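Local coordinates for endo-pectate lyase (Erwinia chrysanthemi, PDB 3B4N), which probably cleaves polygalacturonate and methylated pectins internally by calcium-dependent elimination, leaving oligosaccharides with unsaturated non-reducing ends, at residues E48-T54 with N83-D89; D31-W37 with T70-A76. All blocks are in the same frame, centred on the assembly; numbering follows the deposited sequence.

Interaction 1 of 2, residues E48-T54 with N83-D89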
ATOM      1  N   GLU A  48       8.098 -10.708 -15.949  1.00  9.43           N
ATOM      2  CA  GLU A  48       7.874 -10.074 -17.235  1.00 10.54           C
ATOM      3  C   GLU A  48       6.428  -9.687 -17.425  1.00  9.49           C
ATOM      4  O   GLU A  48       5.520 -10.454 -17.111  1.00 10.44           O
ATOM      5  CB  GLU A  48       8.302 -11.024 -18.350  1.00 10.23           C
ATOM      6  CG  GLU A  48       9.728 -11.536 -18.194  1.00 12.33           C
ATOM      7  CD  GLU A  48      10.146 -12.435 -19.333  1.00 15.17           C
ATOM      8  OE1 GLU A  48       9.316 -13.253 -19.782  1.00 18.44           O
ATOM      9  OE2 GLU A  48      11.310 -12.329 -19.768  1.00 17.84           O
ATOM     10  N   VAL A  49       6.210  -8.486 -17.939  1.00  9.47           N
ATOM     11  CA  VAL A  49       4.853  -8.017 -18.176  1.00  9.14           C
ATOM     12  C   VAL A  49       4.561  -8.147 -19.661  1.00  9.35           C
ATOM     13  O   VAL A  49       5.355  -7.722 -20.493  1.00  9.74           O
ATOM     14  CB  VAL A  49       4.676  -6.537 -17.771  1.00 10.08           C
ATOM     15  CG1 VAL A  49       3.214  -6.125 -17.917  1.00  9.21           C
ATOM     16  CG2 VAL A  49       5.150  -6.329 -16.339  1.00 11.56           C
ATOM     17  N   TYR A  50       3.420  -8.753 -19.977  1.00  8.72           N
ATOM     18  CA  TYR A  50       2.985  -8.942 -21.358  1.00  8.96           C
ATOM     19  C   TYR A  50       1.685  -8.182 -21.585  1.00  9.97           C
ATOM     20  O   TYR A  50       0.857  -8.045 -20.683  1.00 10.22           O
ATOM     21  CB  TYR A  50       2.779 -10.428 -21.648  1.00  9.07           C
ATOM     22  CG  TYR A  50       4.074 -11.185 -21.739  1.00 10.06           C
ATOM     23  CD1 TYR A  50       4.711 -11.361 -22.969  1.00  9.90           C
ATOM     24  CD2 TYR A  50       4.700 -11.670 -20.591  1.00 10.66           C
ATOM     25  CE1 TYR A  50       5.940 -11.996 -23.057  1.00  9.85           C
ATOM     26  CE2 TYR A  50       5.936 -12.310 -20.666  1.00 10.56           C
ATOM     27  CZ  TYR A  50       6.548 -12.466 -21.903  1.00 10.52           C
ATOM     28  OH  TYR A  50       7.784 -13.069 -21.986  1.00 13.33           O
ATOM     29  N   ARG A  51       1.503  -7.699 -22.808  1.00  8.79           N
ATOM     30  CA  ARG A  51       0.311  -6.939 -23.152  1.00  9.02           C
ATOM     31  C   ARG A  51      -0.118  -7.240 -24.581  1.00  9.14           C
ATOM     32  O   ARG A  51       0.710  -7.572 -25.426  1.00 10.43           O
ATOM     33  CB  ARG A  51       0.603  -5.441 -23.028  1.00 10.78           C
ATOM     34  CG  ARG A  51      -0.618  -4.538 -23.169  1.00 10.40           C
ATOM     35  CD  ARG A  51      -0.206  -3.071 -23.171  1.00 12.41           C
ATOM     36  NE  ARG A  51       0.402  -2.699 -24.446  1.00 13.09           N
ATOM     37  CZ  ARG A  51       1.119  -1.603 -24.648  1.00 17.45           C
ATOM     38  NH1 ARG A  51       1.329  -0.747 -23.654  1.00 17.97           N
ATOM     39  NH2 ARG A  51       1.645  -1.370 -25.844  1.00 19.32           N
ATOM     40  N   GLY A  52      -1.418  -7.120 -24.829  1.00 10.11           N
ATOM     41  CA  GLY A  52      -1.951  -7.326 -26.162  1.00 10.43           C
ATOM     42  C   GLY A  52      -3.190  -6.472 -26.334  1.00 11.18           C
ATOM     43  O   GLY A  52      -3.745  -5.987 -25.351  1.00 11.66           O
ATOM     44  N   THR A  53      -3.618  -6.261 -27.578  1.00 12.31           N
ATOM     45  CA  THR A  53      -4.825  -5.480 -27.822  1.00 13.54           C
ATOM     46  C   THR A  53      -6.029  -6.399 -28.001  1.00 14.29           C
ATOM     47  O   THR A  53      -7.140  -5.932 -28.268  1.00 15.07           O
ATOM     48  CB  THR A  53      -4.689  -4.556 -29.052  1.00 13.92           C
ATOM     49  OG1 THR A  53      -4.247  -5.319 -30.178  1.00 17.20           O
ATOM     50  CG2 THR A  53      -3.707  -3.429 -28.770  1.00 16.18           C
ATOM     51  N   THR A  54      -5.797  -7.704 -27.857  1.00 14.61           N
ATOM     52  CA  THR A  54      -6.868  -8.695 -27.926  1.00 14.51           C
ATOM     53  C   THR A  54      -6.659  -9.670 -26.769  1.00 13.60           C
ATOM     54  O   THR A  54      -5.603  -9.678 -26.132  1.00 13.55           O
ATOM     55  CB  THR A  54      -6.898  -9.490 -29.261  1.00 15.28           C
ATOM     56  OG1 THR A  54      -5.874 -10.489 -29.266  1.00 16.95           O
ATOM     57  CG2 THR A  54      -6.710  -8.548 -30.444  1.00 15.45           C
ATOM     58  N   ASN A  83      -8.410  -1.344 -26.397  1.00 17.00           N
ATOM     59  CA  ASN A  83      -8.546  -2.057 -25.136  1.00 15.13           C
ATOM     60  C   ASN A  83      -7.289  -2.900 -25.020  1.00 14.31           C
ATOM     61  O   ASN A  83      -6.716  -3.314 -26.031  1.00 14.39           O
ATOM     62  CB  ASN A  83      -9.783  -2.953 -25.147  1.00 17.86           C
ATOM     63  CG  ASN A  83     -11.050  -2.194 -24.812  1.00 22.17           C
ATOM     64  OD1 ASN A  83     -12.047  -2.289 -25.520  1.00 25.06           O
ATOM     65  ND2 ASN A  83     -11.015  -1.439 -23.719  1.00 24.22           N
ATOM     66  N   TYR A  84      -6.847  -3.141 -23.790  1.00 12.75           N
ATOM     67  CA  TYR A  84      -5.644  -3.934 -23.579  1.00 13.28           C
ATOM     68  C   TYR A  84      -5.845  -5.074 -22.601  1.00 12.55           C
ATOM     69  O   TYR A  84      -6.683  -5.008 -21.702  1.00 12.95           O
ATOM     70  CB  TYR A  84      -4.503  -3.051 -23.063  1.00 13.49           C
ATOM     71  CG  TYR A  84      -4.102  -1.969 -24.031  1.00 14.52           C
ATOM     72  CD1 TYR A  84      -4.771  -0.750 -24.054  1.00 16.01           C
ATOM     73  CD2 TYR A  84      -3.070  -2.176 -24.944  1.00 15.41           C
ATOM     74  CE1 TYR A  84      -4.419   0.240 -24.964  1.00 18.24           C
ATOM     75  CE2 TYR A  84      -2.713  -1.190 -25.864  1.00 15.94           C
ATOM     76  CZ  TYR A  84      -3.393   0.012 -25.861  1.00 18.92           C
ATOM     77  OH  TYR A  84      -3.041   0.993 -26.757  1.00 19.46           O
ATOM     78  N   TRP A  85      -5.066  -6.128 -22.811  1.00 10.80           N
ATOM     79  CA  TRP A  85      -5.051  -7.294 -21.940  1.00 11.25           C
ATOM     80  C   TRP A  85      -3.613  -7.395 -21.453  1.00 10.44           C
ATOM     81  O   TRP A  85      -2.659  -7.162 -22.218  1.00  9.61           O
ATOM     82  CB  TRP A  85      -5.419  -8.574 -22.697  1.00 10.18           C
ATOM     83  CG  TRP A  85      -6.887  -8.789 -22.848  1.00 11.66           C
ATOM     84  CD1 TRP A  85      -7.668  -9.649 -22.133  1.00 13.66           C
ATOM     85  CD2 TRP A  85      -7.758  -8.098 -23.743  1.00 12.84           C
ATOM     86  NE1 TRP A  85      -8.979  -9.534 -22.526  1.00 13.69           N
ATOM     87  CE2 TRP A  85      -9.064  -8.588 -23.514  1.00 13.58           C
ATOM     88  CE3 TRP A  85      -7.564  -7.111 -24.717  1.00 13.66           C
ATOM     89  CZ2 TRP A  85     -10.175  -8.122 -24.223  1.00 15.43           C
ATOM     90  CZ3 TRP A  85      -8.670  -6.646 -25.426  1.00 14.46           C
ATOM     91  CH2 TRP A  85      -9.961  -7.156 -25.171  1.00 15.42           C
ATOM     92  N   TYR A  86      -3.467  -7.723 -20.174  1.00  9.01           N
ATOM     93  CA  TYR A  86      -2.162  -7.873 -19.551  1.00  9.05           C
ATOM     94  C   TYR A  86      -2.023  -9.209 -18.840  1.00  8.50           C
ATOM     95  O   TYR A  86      -2.996  -9.778 -18.365  1.00  8.90           O
ATOM     96  CB  TYR A  86      -1.945  -6.789 -18.496  1.00  9.14           C
ATOM     97  CG  TYR A  86      -1.872  -5.379 -19.014  1.00  8.50           C
ATOM     98  CD1 TYR A  86      -0.653  -4.807 -19.373  1.00  8.37           C
ATOM     99  CD2 TYR A  86      -3.019  -4.596 -19.090  1.00 11.12           C
ATOM    100  CE1 TYR A  86      -0.581  -3.469 -19.789  1.00 10.01           C
ATOM    101  CE2 TYR A  86      -2.963  -3.276 -19.503  1.00 10.76           C
ATOM    102  CZ  TYR A  86      -1.747  -2.718 -19.848  1.00  9.47           C
ATOM    103  OH  TYR A  86      -1.692  -1.409 -20.255  1.00 12.00           O
ATOM    104  N   TRP A  87      -0.785  -9.686 -18.782  1.00  8.47           N
ATOM    105  CA  TRP A  87      -0.424 -10.913 -18.070  1.00  9.13           C
ATOM    106  C   TRP A  87       0.935 -10.630 -17.448  1.00  9.06           C
ATOM    107  O   TRP A  87       1.728  -9.861 -17.986  1.00  9.02           O
ATOM    108  CB  TRP A  87      -0.208 -12.105 -19.006  1.00  9.35           C
ATOM    109  CG  TRP A  87      -1.410 -12.638 -19.688  1.00 10.26           C
ATOM    110  CD1 TRP A  87      -2.152 -13.725 -19.321  1.00  9.68           C
ATOM    111  CD2 TRP A  87      -1.989 -12.144 -20.895  1.00 10.94           C
ATOM    112  NE1 TRP A  87      -3.154 -13.942 -20.234  1.00 12.27           N
ATOM    113  CE2 TRP A  87      -3.077 -12.985 -21.212  1.00 10.89           C
ATOM    114  CE3 TRP A  87      -1.693 -11.065 -21.743  1.00 11.42           C
ATOM    115  CZ2 TRP A  87      -3.870 -12.787 -22.345  1.00 11.77           C
ATOM    116  CZ3 TRP A  87      -2.483 -10.866 -22.874  1.00 10.34           C
ATOM    117  CH2 TRP A  87      -3.560 -11.726 -23.161  1.00 11.59           C
ATOM    118  N   VAL A  88       1.207 -11.253 -16.310  1.00  8.20           N
ATOM    119  CA  VAL A  88       2.509 -11.128 -15.675  1.00  9.48           C
ATOM    120  C   VAL A  88       3.061 -12.545 -15.546  1.00  8.98           C
ATOM    121  O   VAL A  88       2.386 -13.458 -15.063  1.00  9.77           O
ATOM    122  CB  VAL A  88       2.431 -10.458 -14.288  1.00  9.83           C
ATOM    123  CG1 VAL A  88       3.754 -10.646 -13.541  1.00 11.66           C
ATOM    124  CG2 VAL A  88       2.146  -8.971 -14.455  1.00 11.61           C
ATOM    125  N   ASP A  89       4.281 -12.718 -16.032  1.00  9.19           N
ATOM    126  CA  ASP A  89       4.980 -13.990 -16.004  1.00 11.39           C
ATOM    127  C   ASP A  89       6.065 -13.913 -14.933  1.00 10.51           C
ATOM    128  O   ASP A  89       7.026 -13.161 -15.066  1.00 11.48           O
ATOM    129  CB  ASP A  89       5.617 -14.239 -17.376  1.00 12.63           C
ATOM    130  CG  ASP A  89       6.275 -15.603 -17.500  1.00 16.85           C
ATOM    131  OD1 ASP A  89       6.824 -15.875 -18.594  1.00 18.80           O
ATOM    132  OD2 ASP A  89       6.250 -16.394 -16.534  1.00 17.27           O
TER
HETATM  133  O   HOH W   1      -8.433  -3.309 -28.640  1.00 19.84           O
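R51 runs alongside Y86 and Y84 where strand 44-52 ends beside the start of its antiparallel neighbour 85-92. Its CB rests by the W85 carbonyl and Y86 CD1. CG, anti to the backbone N (chi1 -172°), is carried over one face of the Y86 ring, a CH-pi contact 4.0 Å from the centroid. CD then fits between two tyrosines, 3.4 Å from Y86 CE1 and 3.5 Å from Y84 CD2. A bend at chi3 of R51 (75°) takes NE along the rim of Y84, whose CE2 lies over one face of the guanidinium, the two planes 58° apart. At the tip, NH1 makes a salt bridge with D75 of the facing sheet.

The strands are zipped by paired backbone bonds at E48/D89, Y50/W87 and G52/W85, with Y50 N to W87 O at 2.8 Å. V49, R51, Y86 and V88 face the inside of a fibronectin type III-like beta-sandwich, here its four-stranded sheet. On the outer face the W85 ring lies flat under the turn after G52, with T54 C 3.4 Å from its CE3, and R60 makes a cation-pi contact with W87. Water 1 bridges T53 O and N83 N beyond the last pair.

At the other end Y50 OH donates to E48 OE1 (2.7 Å), approaching from above the carboxylate plane. That oxygen is only 3.8 Å from D89 OD1, a like-charge approach that R46 and R62, both salt-bridged to E48 OE2, would be expected to offset.

Interaction 2 of 2, residues D31-W37 with T70-A76; sequences DVNYLGW and TRTFKDA
W37 lays its indole across the backbone of R71 and T72, so that main chain and side chain of one residue grip the same short run. Backbone bonds come first: N33 pairs with D75 and L35 with F73 in both directions, and W37 N adds a single bond to R71 O at 3.0 Å. Aromatic contacts follow. With chi1 at 61°, CG of W37 sits between its backbone N and carbonyl carbon, which turns the ring back over the 70-76 segment, at the point where strand 72-75 begins; R71 CA makes a CH-pi contact 4.1 Å from the centroid of the five-membered ring, and F73 CB abuts the indole edge, 3.8 Å from CZ3.

Strands 32-39 and 72-75 are the middle and one outer strand of the three-stranded sheet of a fibronectin type III-like sandwich. L35 CD1 and F73 CD2, 4.1 Å apart, point into its interior towards V49. On the reverse face K74 CB meets Y34 CE1 (3.6 Å) and V32 CG1, while Y34 OH and T72 OG1 bond to N274 and N240 of the parallel beta-helix. Among the polar groups, Y86 OH lies between N33 OD1 and D75 OD1, with a probable hydrogen bond to the latter, and water 2 donates to D31 O and D75 O, each at 2.7 Å.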
ATOM      1  N   ASP A  31      -4.816   7.884 -17.180  1.00 21.60           N
ATOM      2  CA  ASP A  31      -4.260   7.336 -18.424  1.00 19.05           C
ATOM      3  C   ASP A  31      -3.088   6.390 -18.228  1.00 18.06           C
ATOM      4  O   ASP A  31      -2.282   6.166 -19.137  1.00 19.07           O
ATOM      5  CB  ASP A  31      -3.852   8.459 -19.364  1.00 19.50           C
ATOM      6  CG  ASP A  31      -5.042   9.120 -19.995  1.00 20.92           C
ATOM      7  OD1 ASP A  31      -4.855  10.170 -20.609  1.00 16.11           O
ATOM      8  OD2 ASP A  31      -6.160   8.575 -19.881  1.00 22.55           O
ATOM      9  N   VAL A  32      -2.998   5.845 -17.029  1.00 17.66           N
ATOM     10  CA  VAL A  32      -1.950   4.905 -16.693  1.00 15.42           C
ATOM     11  C   VAL A  32      -2.657   3.659 -16.191  1.00 15.46           C
ATOM     12  O   VAL A  32      -3.617   3.749 -15.420  1.00 17.16           O
ATOM     13  CB  VAL A  32      -1.038   5.466 -15.578  1.00 15.84           C
ATOM     14  CG1 VAL A  32       0.004   4.436 -15.178  1.00 17.11           C
ATOM     15  CG2 VAL A  32      -0.343   6.734 -16.070  1.00 17.06           C
ATOM     16  N   ASN A  33      -2.223   2.497 -16.666  1.00 12.10           N
ATOM     17  CA  ASN A  33      -2.803   1.246 -16.203  1.00 11.86           C
ATOM     18  C   ASN A  33      -1.850   0.688 -15.169  1.00 10.94           C
ATOM     19  O   ASN A  33      -0.683   0.434 -15.466  1.00 12.15           O
ATOM     20  CB  ASN A  33      -2.943   0.248 -17.350  1.00 10.88           C
ATOM     21  CG  ASN A  33      -4.024   0.640 -18.331  1.00 12.65           C
ATOM     22  OD1 ASN A  33      -3.934   0.344 -19.527  1.00 15.26           O
ATOM     23  ND2 ASN A  33      -5.066   1.286 -17.830  1.00 11.87           N
ATOM     24  N   TYR A  34      -2.335   0.529 -13.946  1.00  9.76           N
ATOM     25  CA  TYR A  34      -1.513  -0.018 -12.878  1.00 10.30           C
ATOM     26  C   TYR A  34      -1.805  -1.492 -12.704  1.00  9.71           C
ATOM     27  O   TYR A  34      -2.966  -1.912 -12.680  1.00 10.60           O
ATOM     28  CB  TYR A  34      -1.783   0.704 -11.556  1.00 11.06           C
ATOM     29  CG  TYR A  34      -1.212   2.097 -11.489  1.00 11.16           C
ATOM     30  CD1 TYR A  34       0.099   2.317 -11.086  1.00 13.10           C
ATOM     31  CD2 TYR A  34      -1.982   3.193 -11.862  1.00 13.41           C
ATOM     32  CE1 TYR A  34       0.637   3.611 -11.057  1.00 14.20           C
ATOM     33  CE2 TYR A  34      -1.463   4.479 -11.837  1.00 13.90           C
ATOM     34  CZ  TYR A  34      -0.159   4.681 -11.436  1.00 15.28           C
ATOM     35  OH  TYR A  34       0.342   5.962 -11.425  1.00 17.06           O
ATOM     36  N   LEU A  35      -0.742  -2.278 -12.610  1.00  8.71           N
ATOM     37  CA  LEU A  35      -0.870  -3.708 -12.395  1.00  8.06           C
ATOM     38  C   LEU A  35      -0.351  -4.041 -11.011  1.00  7.83           C
ATOM     39  O   LEU A  35       0.655  -3.492 -10.565  1.00  9.08           O
ATOM     40  CB  LEU A  35      -0.045  -4.493 -13.409  1.00  9.41           C
ATOM     41  CG  LEU A  35      -0.385  -4.302 -14.881  1.00  9.25           C
ATOM     42  CD1 LEU A  35       0.536  -5.186 -15.729  1.00 11.51           C
ATOM     43  CD2 LEU A  35      -1.843  -4.662 -15.120  1.00 11.59           C
ATOM     44  N   GLY A  36      -1.050  -4.948 -10.346  1.00  7.51           N
ATOM     45  CA  GLY A  36      -0.631  -5.407  -9.037  1.00  8.32           C
ATOM     46  C   GLY A  36      -0.826  -6.910  -9.029  1.00  7.27           C
ATOM     47  O   GLY A  36      -1.880  -7.411  -9.440  1.00  8.13           O
ATOM     48  N   TRP A  37       0.180  -7.655  -8.586  1.00  8.23           N
ATOM     49  CA  TRP A  37       0.025  -9.098  -8.544  1.00  8.30           C
ATOM     50  C   TRP A  37       0.621  -9.678  -7.286  1.00  8.55           C
ATOM     51  O   TRP A  37       1.384  -9.021  -6.579  1.00  9.93           O
ATOM     52  CB  TRP A  37       0.689  -9.756  -9.768  1.00  8.73           C
ATOM     53  CG  TRP A  37       2.178  -9.517  -9.890  1.00  7.61           C
ATOM     54  CD1 TRP A  37       3.186 -10.327  -9.439  1.00  7.76           C
ATOM     55  CD2 TRP A  37       2.814  -8.378 -10.477  1.00  8.07           C
ATOM     56  NE1 TRP A  37       4.409  -9.759  -9.712  1.00  8.36           N
ATOM     57  CE2 TRP A  37       4.210  -8.561 -10.348  1.00  8.56           C
ATOM     58  CE3 TRP A  37       2.336  -7.216 -11.100  1.00  7.60           C
ATOM     59  CZ2 TRP A  37       5.138  -7.622 -10.820  1.00  7.63           C
ATOM     60  CZ3 TRP A  37       3.254  -6.282 -11.568  1.00  8.53           C
ATOM     61  CH2 TRP A  37       4.641  -6.491 -11.425  1.00  9.19           C
ATOM     62  N   THR A  70       9.625  -6.430  -6.970  1.00  9.57           N
ATOM     63  CA  THR A  70       8.435  -5.629  -7.155  1.00  8.96           C
ATOM     64  C   THR A  70       7.181  -6.481  -7.339  1.00  8.61           C
ATOM     65  O   THR A  70       7.245  -7.632  -7.773  1.00  8.77           O
ATOM     66  CB  THR A  70       8.596  -4.677  -8.366  1.00  8.10           C
ATOM     67  OG1 THR A  70       7.506  -3.751  -8.373  1.00  9.36           O
ATOM     68  CG2 THR A  70       8.598  -5.453  -9.695  1.00 10.36           C
ATOM     69  N   ARG A  71       6.032  -5.912  -6.984  1.00  8.25           N
ATOM     70  CA  ARG A  71       4.764  -6.605  -7.164  1.00  9.26           C
ATOM     71  C   ARG A  71       3.780  -5.673  -7.855  1.00  8.80           C
ATOM     72  O   ARG A  71       2.576  -5.934  -7.892  1.00  8.55           O
ATOM     73  CB  ARG A  71       4.210  -7.079  -5.815  1.00  7.74           C
ATOM     74  CG  ARG A  71       5.044  -8.202  -5.182  1.00  7.93           C
ATOM     75  CD  ARG A  71       4.992  -9.489  -5.999  1.00  8.07           C
ATOM     76  NE  ARG A  71       5.695 -10.585  -5.325  1.00  9.57           N
ATOM     77  CZ  ARG A  71       6.990 -10.868  -5.470  1.00  8.97           C
ATOM     78  NH1 ARG A  71       7.767 -10.148  -6.272  1.00 11.22           N
ATOM     79  NH2 ARG A  71       7.517 -11.881  -4.800  1.00 11.88           N
ATOM     80  N   THR A  72       4.305  -4.578  -8.404  1.00  7.60           N
ATOM     81  CA  THR A  72       3.473  -3.611  -9.116  1.00  8.57           C
ATOM     82  C   THR A  72       4.187  -3.119 -10.373  1.00  9.55           C
ATOM     83  O   THR A  72       5.408  -3.238 -10.510  1.00 10.29           O
ATOM     84  CB  THR A  72       3.140  -2.368  -8.250  1.00  8.08           C
ATOM     85  OG1 THR A  72       4.350  -1.657  -7.961  1.00 10.45           O
ATOM     86  CG2 THR A  72       2.432  -2.770  -6.942  1.00  9.69           C
ATOM     87  N   PHE A  73       3.410  -2.556 -11.286  1.00  9.85           N
ATOM     88  CA  PHE A  73       3.936  -2.026 -12.539  1.00  9.82           C
ATOM     89  C   PHE A  73       2.959  -0.995 -13.078  1.00  9.49           C
ATOM     90  O   PHE A  73       1.758  -1.091 -12.847  1.00 10.84           O
ATOM     91  CB  PHE A  73       4.083  -3.146 -13.574  1.00 10.06           C
ATOM     92  CG  PHE A  73       4.584  -2.676 -14.908  1.00 10.72           C
ATOM     93  CD1 PHE A  73       5.908  -2.286 -15.057  1.00 12.28           C
ATOM     94  CD2 PHE A  73       3.733  -2.613 -16.008  1.00 11.56           C
ATOM     95  CE1 PHE A  73       6.391  -1.839 -16.279  1.00 11.14           C
ATOM     96  CE2 PHE A  73       4.208  -2.163 -17.247  1.00 12.94           C
ATOM     97  CZ  PHE A  73       5.534  -1.778 -17.379  1.00 11.89           C
ATOM     98  N   LYS A  74       3.478   0.006 -13.772  1.00 10.26           N
ATOM     99  CA  LYS A  74       2.603   0.996 -14.376  1.00 10.74           C
ATOM    100  C   LYS A  74       2.896   1.111 -15.865  1.00 11.83           C
ATOM    101  O   LYS A  74       4.050   1.173 -16.283  1.00 12.48           O
ATOM    102  CB  LYS A  74       2.746   2.357 -13.689  1.00 15.25           C
ATOM    103  CG  LYS A  74       4.059   3.056 -13.889  1.00 18.20           C
ATOM    104  CD  LYS A  74       4.023   4.413 -13.184  1.00 21.17           C
ATOM    105  CE  LYS A  74       5.298   5.202 -13.421  1.00 24.05           C
ATOM    106  NZ  LYS A  74       6.504   4.476 -12.937  1.00 27.05           N
ATOM    107  N   ASP A  75       1.830   1.089 -16.658  1.00 11.90           N
ATOM    108  CA  ASP A  75       1.931   1.212 -18.106  1.00 11.18           C
ATOM    109  C   ASP A  75       1.223   2.490 -18.537  1.00 11.63           C
ATOM    110  O   ASP A  75       0.000   2.585 -18.458  1.00 11.95           O
ATOM    111  CB  ASP A  75       1.275   0.013 -18.799  1.00 12.69           C
ATOM    112  CG  ASP A  75       1.361   0.101 -20.313  1.00 14.62           C
ATOM    113  OD1 ASP A  75       0.620  -0.625 -21.001  1.00 13.64           O
ATOM    114  OD2 ASP A  75       2.179   0.895 -20.814  1.00 12.36           O
ATOM    115  N   ALA A  76       2.001   3.473 -18.985  1.00 12.91           N
ATOM    116  CA  ALA A  76       1.455   4.749 -19.437  1.00 15.47           C
ATOM    117  C   ALA A  76       1.567   4.896 -20.946  1.00 16.77           C
ATOM    118  O   ALA A  76       1.344   5.980 -21.484  1.00 19.29           O
ATOM    119  CB  ALA A  76       2.194   5.898 -18.762  1.00 16.39           C
TER
HETATM  120  O   HOH W   2      -1.532   3.838 -20.366  1.00 25.69           O
HETATM  121  O   HOH W   3      -0.191   8.174 -20.699  1.00 30.41           O

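Interactions 1 and 2 belong to the two facing sheets of one sandwich, and their segments alternate along the chain: 31-37, 48-54, 70-76, 83-89. They meet in its interior, where V49 CG1 packs 3.6 Å from L35 CD1 and V88 CG2 lies 3.8 Å from W37 CE3; at one end of this apolar layer the D75 carboxylate adds a polar tie between the sheets. Both are partly buried, but interaction 2 is the more central, about 13 Å from the chain's centre to its own against about 23 Å, and turns tyrosine and threonine hydroxyls towards the beta-helix. Interaction 1 is more peripheral, with T53 and T54 exposed and tryptophans, a tyrosine and charged groups on its outer face.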